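Local structure of rhodopsin (Rubrobacter xylanophilus, 6KFQ) at residues 138-150 and 164-176. The protein binds retinal as its chromophore and probably works as a light-driven proton pump in the membrane. Numbering follows the deposited sequence.
Sequences FIGVLYLLVSRLF and FRTLAVLTIVLWI. With RET (retinal), chain R; MPG ([(Z)-octadec-9-enyl] (2R)-2,3-bis(oxidanyl)propanoate), chain C; MPG ([(Z)-octadec-9-enyl] (2R)-2,3-bis(oxidanyl)propanoate), chain F; MPG ([(Z)-octadec-9-enyl] (2R)-2,3-bis(oxidanyl)propanoate), chain J.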
loop_
_atom_site.group_PDB
_atom_site.type_symbol
_atom_site.label_atom_id
_atom_site.label_comp_id
_atom_site.label_asym_id
_atom_site.label_seq_id
_atom_site.Cartn_x
_atom_site.Cartn_y
_atom_site.Cartn_z
ATOM N N PHE A 138 -6.931 -8.662 -6.821
ATOM C CA PHE A 138 -7.099 -8.170 -5.454
ATOM C C PHE A 138 -7.705 -9.242 -4.562
ATOM O O PHE A 138 -7.231 -9.481 -3.448
ATOM C CB PHE A 138 -7.976 -6.917 -5.483
ATOM C CG PHE A 138 -8.183 -6.268 -4.135
ATOM C CD1 PHE A 138 -9.398 -5.703 -3.817
ATOM C CD2 PHE A 138 -7.163 -6.234 -3.189
ATOM C CE1 PHE A 138 -9.600 -5.088 -2.583
ATOM C CE2 PHE A 138 -7.360 -5.625 -1.958
ATOM C CZ PHE A 138 -8.572 -5.061 -1.652
ATOM N N ILE A 139 -8.736 -9.929 -5.048
ATOM C CA ILE A 139 -9.332 -10.989 -4.248
ATOM C C ILE A 139 -8.313 -12.092 -3.989
ATOM O O ILE A 139 -8.255 -12.653 -2.889
ATOM C CB ILE A 139 -10.602 -11.505 -4.936
ATOM C CG1 ILE A 139 -11.607 -10.359 -5.048
ATOM C CG2 ILE A 139 -11.178 -12.715 -4.184
ATOM C CD1 ILE A 139 -12.775 -10.685 -5.934
ATOM N N GLY A 140 -7.461 -12.382 -4.977
ATOM C CA GLY A 140 -6.351 -13.296 -4.738
ATOM C C GLY A 140 -5.460 -12.848 -3.589
ATOM O O GLY A 140 -5.102 -13.646 -2.724
ATOM N N VAL A 141 -5.078 -11.567 -3.578
ATOM C CA VAL A 141 -4.241 -11.034 -2.495
ATOM C C VAL A 141 -4.915 -11.235 -1.146
ATOM O O VAL A 141 -4.304 -11.737 -0.196
ATOM C CB VAL A 141 -3.927 -9.546 -2.734
ATOM C CG1 VAL A 141 -3.252 -8.919 -1.479
ATOM C CG2 VAL A 141 -3.087 -9.374 -3.986
ATOM N N LEU A 142 -6.169 -10.791 -1.025
ATOM C CA LEU A 142 -6.871 -10.910 0.250
ATOM C C LEU A 142 -6.949 -12.360 0.689
ATOM O O LEU A 142 -6.756 -12.679 1.869
ATOM C CB LEU A 142 -8.276 -10.324 0.126
ATOM C CG LEU A 142 -8.387 -8.864 -0.281
ATOM C CD1 LEU A 142 -9.845 -8.533 -0.542
ATOM C CD2 LEU A 142 -7.815 -7.954 0.816
ATOM N N TYR A 143 -7.204 -13.253 -0.268
ATOM C CA TYR A 143 -7.342 -14.671 0.033
ATOM C C TYR A 143 -6.039 -15.265 0.549
ATOM O O TYR A 143 -6.042 -16.048 1.507
ATOM C CB TYR A 143 -7.794 -15.418 -1.224
ATOM C CG TYR A 143 -8.058 -16.882 -1.001
ATOM C CD1 TYR A 143 -7.048 -17.829 -1.148
ATOM C CD2 TYR A 143 -9.320 -17.321 -0.645
ATOM C CE1 TYR A 143 -7.297 -19.181 -0.937
ATOM C CE2 TYR A 143 -9.574 -18.659 -0.435
ATOM C CZ TYR A 143 -8.561 -19.581 -0.574
ATOM O OH TYR A 143 -8.838 -20.916 -0.371
ATOM N N LEU A 144 -4.917 -14.955 -0.106
ATOM C CA LEU A 144 -3.649 -15.481 0.385
ATOM C C LEU A 144 -3.348 -14.913 1.760
ATOM O O LEU A 144 -2.864 -15.624 2.650
ATOM C CB LEU A 144 -2.523 -15.158 -0.595
ATOM C CG LEU A 144 -2.626 -15.973 -1.891
ATOM C CD1 LEU A 144 -1.455 -15.670 -2.807
ATOM C CD2 LEU A 144 -2.680 -17.443 -1.577
ATOM N N LEU A 145 -3.668 -13.638 1.960
ATOM C CA LEU A 145 -3.451 -13.017 3.261
ATOM C C LEU A 145 -4.273 -13.709 4.341
ATOM O O LEU A 145 -3.767 -14.004 5.431
ATOM C CB LEU A 145 -3.796 -11.529 3.173
ATOM C CG LEU A 145 -3.657 -10.706 4.455
ATOM C CD1 LEU A 145 -2.215 -10.691 4.943
ATOM C CD2 LEU A 145 -4.170 -9.291 4.225
ATOM N N VAL A 146 -5.545 -13.985 4.056
ATOM C CA VAL A 146 -6.430 -14.498 5.093
ATOM C C VAL A 146 -6.214 -15.991 5.307
ATOM O O VAL A 146 -6.156 -16.463 6.449
ATOM C CB VAL A 146 -7.896 -14.178 4.747
ATOM C CG1 VAL A 146 -8.840 -14.969 5.636
ATOM C CG2 VAL A 146 -8.157 -12.685 4.884
ATOM N N SER A 147 -6.078 -16.756 4.223
ATOM C CA SER A 147 -6.018 -18.209 4.351
ATOM C C SER A 147 -4.656 -18.705 4.822
ATOM O O SER A 147 -4.576 -19.758 5.460
ATOM C CB SER A 147 -6.366 -18.866 3.014
ATOM O OG SER A 147 -5.377 -18.566 2.044
ATOM N N ARG A 148 -3.582 -17.984 4.515
ATOM C CA ARG A 148 -2.234 -18.437 4.845
ATOM C C ARG A 148 -1.591 -17.649 5.976
ATOM O O ARG A 148 -1.126 -18.240 6.955
ATOM C CB ARG A 148 -1.343 -18.360 3.601
ATOM C CG ARG A 148 0.101 -18.762 3.835
ATOM C CD ARG A 148 0.231 -20.248 4.127
ATOM N NE ARG A 148 1.622 -20.609 4.357
ATOM C CZ ARG A 148 2.450 -21.017 3.406
ATOM N NH1 ARG A 148 2.021 -21.139 2.156
ATOM N NH2 ARG A 148 3.705 -21.316 3.709
ATOM N N LEU A 149 -1.547 -16.319 5.876
ATOM C CA LEU A 149 -0.734 -15.564 6.829
ATOM C C LEU A 149 -1.371 -15.488 8.208
ATOM O O LEU A 149 -0.647 -15.460 9.211
ATOM C CB LEU A 149 -0.444 -14.164 6.294
ATOM C CG LEU A 149 0.542 -14.106 5.128
ATOM C CD1 LEU A 149 0.877 -12.662 4.783
ATOM C CD2 LEU A 149 1.796 -14.902 5.450
ATOM N N PHE A 150 -2.706 -15.442 8.301
ATOM C CA PHE A 150 -3.324 -15.455 9.626
ATOM C C PHE A 150 -3.001 -16.750 10.356
ATOM O O PHE A 150 -2.775 -16.750 11.572
ATOM C CB PHE A 150 -4.838 -15.265 9.521
ATOM C CG PHE A 150 -5.273 -13.822 9.523
ATOM C CD1 PHE A 150 -5.337 -13.107 8.340
ATOM C CD2 PHE A 150 -5.611 -13.182 10.712
ATOM C CE1 PHE A 150 -5.734 -11.774 8.329
ATOM C CE2 PHE A 150 -6.013 -11.850 10.712
ATOM C CZ PHE A 150 -6.076 -11.146 9.517
ATOM N N PHE A 164 0.447 -8.434 13.982
ATOM C CA PHE A 164 0.052 -8.909 12.665
ATOM C C PHE A 164 -1.448 -8.745 12.459
ATOM O O PHE A 164 -1.896 -8.212 11.439
ATOM C CB PHE A 164 0.423 -10.373 12.449
ATOM C CG PHE A 164 -0.166 -10.900 11.171
ATOM C CD1 PHE A 164 0.461 -10.646 9.962
ATOM C CD2 PHE A 164 -1.400 -11.536 11.162
ATOM C CE1 PHE A 164 -0.104 -11.075 8.758
ATOM C CE2 PHE A 164 -1.967 -11.961 9.968
ATOM C CZ PHE A 164 -1.317 -11.722 8.765
ATOM N N ARG A 165 -2.240 -9.230 13.413
ATOM C CA ARG A 165 -3.688 -9.173 13.258
ATOM C C ARG A 165 -4.167 -7.736 13.125
ATOM O O ARG A 165 -5.042 -7.439 12.303
ATOM C CB ARG A 165 -4.356 -9.876 14.438
ATOM C CG ARG A 165 -4.219 -11.389 14.356
ATOM C CD ARG A 165 -4.453 -12.057 15.696
ATOM N NE ARG A 165 -4.115 -13.476 15.640
ATOM C CZ ARG A 165 -3.854 -14.225 16.706
ATOM N NH1 ARG A 165 -3.884 -13.686 17.917
ATOM N NH2 ARG A 165 -3.554 -15.509 16.560
ATOM N N THR A 166 -3.585 -6.828 13.909
ATOM C CA THR A 166 -3.955 -5.421 13.813
ATOM C C THR A 166 -3.627 -4.857 12.437
ATOM O O THR A 166 -4.467 -4.205 11.809
ATOM C CB THR A 166 -3.252 -4.623 14.909
ATOM O OG1 THR A 166 -3.739 -5.057 16.179
ATOM C CG2 THR A 166 -3.527 -3.134 14.733
ATOM N N LEU A 167 -2.402 -5.090 11.955
ATOM C CA LEU A 167 -2.013 -4.541 10.660
ATOM C C LEU A 167 -2.776 -5.206 9.523
ATOM O O LEU A 167 -3.094 -4.557 8.517
ATOM C CB LEU A 167 -0.513 -4.702 10.457
ATOM C CG LEU A 167 0.371 -3.892 11.410
ATOM C CD1 LEU A 167 1.825 -4.142 11.076
ATOM C CD2 LEU A 167 0.037 -2.410 11.342
ATOM N N ALA A 168 -3.049 -6.503 9.645
ATOM C CA ALA A 168 -3.724 -7.203 8.557
ATOM C C ALA A 168 -5.172 -6.744 8.422
ATOM O O ALA A 168 -5.666 -6.567 7.306
ATOM C CB ALA A 168 -3.645 -8.719 8.771
ATOM N N VAL A 169 -5.870 -6.568 9.545
ATOM C CA VAL A 169 -7.232 -6.045 9.492
ATOM C C VAL A 169 -7.225 -4.621 8.969
ATOM O O VAL A 169 -8.048 -4.252 8.121
ATOM C CB VAL A 169 -7.901 -6.133 10.878
ATOM C CG1 VAL A 169 -9.238 -5.439 10.865
ATOM C CG2 VAL A 169 -8.086 -7.574 11.274
ATOM N N LEU A 170 -6.289 -3.798 9.454
ATOM C CA LEU A 170 -6.169 -2.438 8.938
ATOM C C LEU A 170 -5.959 -2.437 7.431
ATOM O O LEU A 170 -6.564 -1.645 6.698
ATOM C CB LEU A 170 -5.004 -1.728 9.628
ATOM C CG LEU A 170 -4.709 -0.330 9.090
ATOM C CD1 LEU A 170 -5.864 0.614 9.404
ATOM C CD2 LEU A 170 -3.418 0.214 9.687
ATOM N N THR A 171 -5.061 -3.296 6.963
ATOM C CA THR A 171 -4.788 -3.421 5.536
ATOM C C THR A 171 -6.038 -3.827 4.766
ATOM O O THR A 171 -6.396 -3.193 3.769
ATOM C CB THR A 171 -3.647 -4.427 5.342
ATOM O OG1 THR A 171 -2.423 -3.867 5.869
ATOM C CG2 THR A 171 -3.450 -4.803 3.884
ATOM N N ILE A 172 -6.720 -4.881 5.209
ATOM C CA ILE A 172 -7.885 -5.354 4.462
ATOM C C ILE A 172 -8.950 -4.265 4.374
ATOM O O ILE A 172 -9.503 -3.996 3.298
ATOM C CB ILE A 172 -8.433 -6.641 5.099
ATOM C CG1 ILE A 172 -7.430 -7.790 4.953
ATOM C CG2 ILE A 172 -9.758 -7.052 4.460
ATOM C CD1 ILE A 172 -7.831 -9.004 5.756
ATOM N N VAL A 173 -9.227 -3.589 5.494
ATOM C CA VAL A 173 -10.251 -2.544 5.496
ATOM C C VAL A 173 -9.868 -1.414 4.552
ATOM O O VAL A 173 -10.675 -0.972 3.724
ATOM C CB VAL A 173 -10.490 -2.026 6.924
ATOM C CG1 VAL A 173 -11.375 -0.803 6.894
ATOM C CG2 VAL A 173 -11.121 -3.129 7.782
ATOM N N LEU A 174 -8.641 -0.913 4.676
ATOM C CA LEU A 174 -8.240 0.243 3.879
ATOM C C LEU A 174 -8.105 -0.120 2.407
ATOM O O LEU A 174 -8.533 0.644 1.536
ATOM C CB LEU A 174 -6.924 0.822 4.412
ATOM C CG LEU A 174 -6.974 1.516 5.776
ATOM C CD1 LEU A 174 -5.583 1.990 6.144
ATOM C CD2 LEU A 174 -7.937 2.695 5.770
ATOM N N TRP A 175 -7.525 -1.286 2.104
ATOM C CA TRP A 175 -7.287 -1.604 0.701
ATOM C C TRP A 175 -8.590 -1.798 -0.054
ATOM O O TRP A 175 -8.666 -1.484 -1.240
ATOM C CB TRP A 175 -6.411 -2.847 0.557
ATOM C CG TRP A 175 -4.952 -2.644 0.922
ATOM C CD1 TRP A 175 -4.451 -1.807 1.885
ATOM C CD2 TRP A 175 -3.816 -3.297 0.328
ATOM N NE1 TRP A 175 -3.074 -1.904 1.928
ATOM C CE2 TRP A 175 -2.662 -2.818 0.991
ATOM C CE3 TRP A 175 -3.665 -4.242 -0.693
ATOM C CZ2 TRP A 175 -1.377 -3.250 0.658
ATOM C CZ3 TRP A 175 -2.394 -4.671 -1.024
ATOM C CH2 TRP A 175 -1.264 -4.176 -0.355
ATOM N N ILE A 176 -9.616 -2.331 0.609
ATOM C CA ILE A 176 -10.921 -2.459 -0.025
ATOM C C ILE A 176 -11.472 -1.093 -0.429
ATOM O O ILE A 176 -12.197 -0.971 -1.424
ATOM C CB ILE A 176 -11.861 -3.228 0.916
ATOM C CG1 ILE A 176 -11.481 -4.713 0.913
ATOM C CG2 ILE A 176 -13.315 -3.046 0.514
ATOM C CD1 ILE A 176 -12.180 -5.497 1.968
HETATM C C1 RET R . -7.342 -0.253 -8.124
HETATM C C2 RET R . -8.306 -0.174 -9.317
HETATM C C3 RET R . -8.675 -1.509 -9.930
HETATM C C4 RET R . -9.251 -2.450 -8.891
HETATM C C5 RET R . -8.522 -2.427 -7.566
HETATM C C6 RET R . -7.601 -1.498 -7.251
HETATM C C7 RET R . -6.950 -1.546 -5.950
HETATM C C8 RET R . -5.914 -0.819 -5.449
HETATM C C9 RET R . -5.294 -0.884 -4.145
HETATM C C10 RET R . -4.408 0.070 -3.806
HETATM C C11 RET R . -3.677 0.196 -2.578
HETATM C C12 RET R . -2.804 1.184 -2.409
HETATM C C13 RET R . -1.983 1.433 -1.247
HETATM C C14 RET R . -1.063 2.425 -1.304
HETATM C C15 RET R . -0.128 2.815 -0.288
HETATM C C16 RET R . -5.914 -0.271 -8.687
HETATM C C17 RET R . -7.557 1.061 -7.348
HETATM C C18 RET R . -8.803 -3.649 -6.736
HETATM C C19 RET R . -5.686 -1.997 -3.215
HETATM C C20 RET R . -2.170 0.551 -0.045
HETATM C C2 MPG C . -10.192 -18.494 3.914
HETATM C C3 MPG C . -11.079 -17.894 2.846
HETATM C C4 MPG C . -10.885 -16.406 2.678
HETATM C C5 MPG C . -11.641 -15.793 1.519
HETATM C C6 MPG C . -11.197 -14.387 1.179
HETATM C C7 MPG C . -11.807 -13.813 -0.094
HETATM C C8 MPG C . -13.232 -13.370 0.039
HETATM C C9 MPG C . -13.833 -12.957 -1.267
HETATM C C10 MPG C . -14.245 -11.771 -1.628
HETATM C C11 MPG C . -14.147 -10.487 -0.867
HETATM C C12 MPG C . -13.333 -9.457 -1.588
HETATM C C13 MPG C . -13.863 -8.037 -1.486
HETATM C C14 MPG C . -13.300 -7.112 -2.534
HETATM C C15 MPG C . -14.117 -5.871 -2.774
HETATM C C16 MPG C . -13.829 -5.195 -4.091
HETATM C C17 MPG C . -14.731 -4.030 -4.410
HETATM C C18 MPG C . -14.535 -3.469 -5.798
HETATM C C4 MPG F . -9.515 -13.442 9.235
HETATM C C5 MPG F . -9.834 -12.044 9.709
HETATM C C6 MPG F . -10.444 -11.155 8.652
HETATM C C7 MPG F . -10.717 -9.725 9.105
HETATM C C8 MPG F . -11.451 -8.904 8.090
HETATM C C9 MPG F . -11.684 -7.482 8.499
HETATM C C10 MPG F . -12.436 -6.650 7.823
HETATM C C11 MPG F . -13.174 -7.035 6.578
HETATM C C12 MPG F . -14.184 -6.027 6.127
HETATM C C13 MPG F . -13.614 -4.762 5.506
HETATM C C14 MPG F . -14.684 -3.785 5.079
HETATM C C15 MPG F . -14.204 -2.585 4.296
HETATM C C16 MPG F . -15.323 -1.651 3.906
HETATM C C17 MPG F . -14.977 -0.518 2.978
HETATM C C18 MPG F . -16.170 0.330 2.600
HETATM C C14 MPG J . -7.495 -1.206 13.294
HETATM C C15 MPG J . -8.546 -1.964 12.522
HETATM C C16 MPG J . -8.882 -1.367 11.177
HETATM C C17 MPG J . -9.424 0.036 11.222
HETATM C C18 MPG J . -9.839 0.580 9.875
HETATM O O HOH W 1 -4.007 -14.947 13.353
#
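Two torsions aim the rings of Phe150 and Phe164 at each other: Phe164 holds CG anti to its backbone N (chi1 172°) and reaches across to helix 138-150, and Phe150 turns its ring back toward helix 164-176 (chi1 -88°). The result is a T-shaped pair in which the edge of Phe164 points at the face of Phe150, CE2 standing over the ring centre with the planes at 78°. An oleyl chain of a bound lipid covers the opposite face of Phe150, and the ring tip presses on Ala168, CZ to CB 3.5 Å. Phe150 is thus a knob in a hole made by Phe164, Arg165, Ala168 and Ile172; an alanine here would probably leave the Phe164 edge without its aromatic face and open a gap beside Ala168. Ile172 returns the gesture, seated among Leu142, Leu145, Val146 and Phe150, its CG1 3.7 Å from Leu145 CD2 and its CD1 3.8 Å from Val146 CG2. Next to CE2 on the same ring, CZ of Phe164 lies 3.6 Å from Leu149 CB. A water bridges the outer end, donating to Phe150 O and accepting from Arg165 NE at 2.7 Å. At the other end Phe138 CZ lies 3.8 Å from Trp175 CB, and both rings border the retinal: C19 lies over a face of Phe138, and C20 over a face of Trp175, 3.3 Å from NE1. Such knobs-into-holes packing of antiparallel neighbours, helices 124-153 and 158-184, belongs to the seven-helix microbial rhodopsin fold, here closing one side of the retinal pocket.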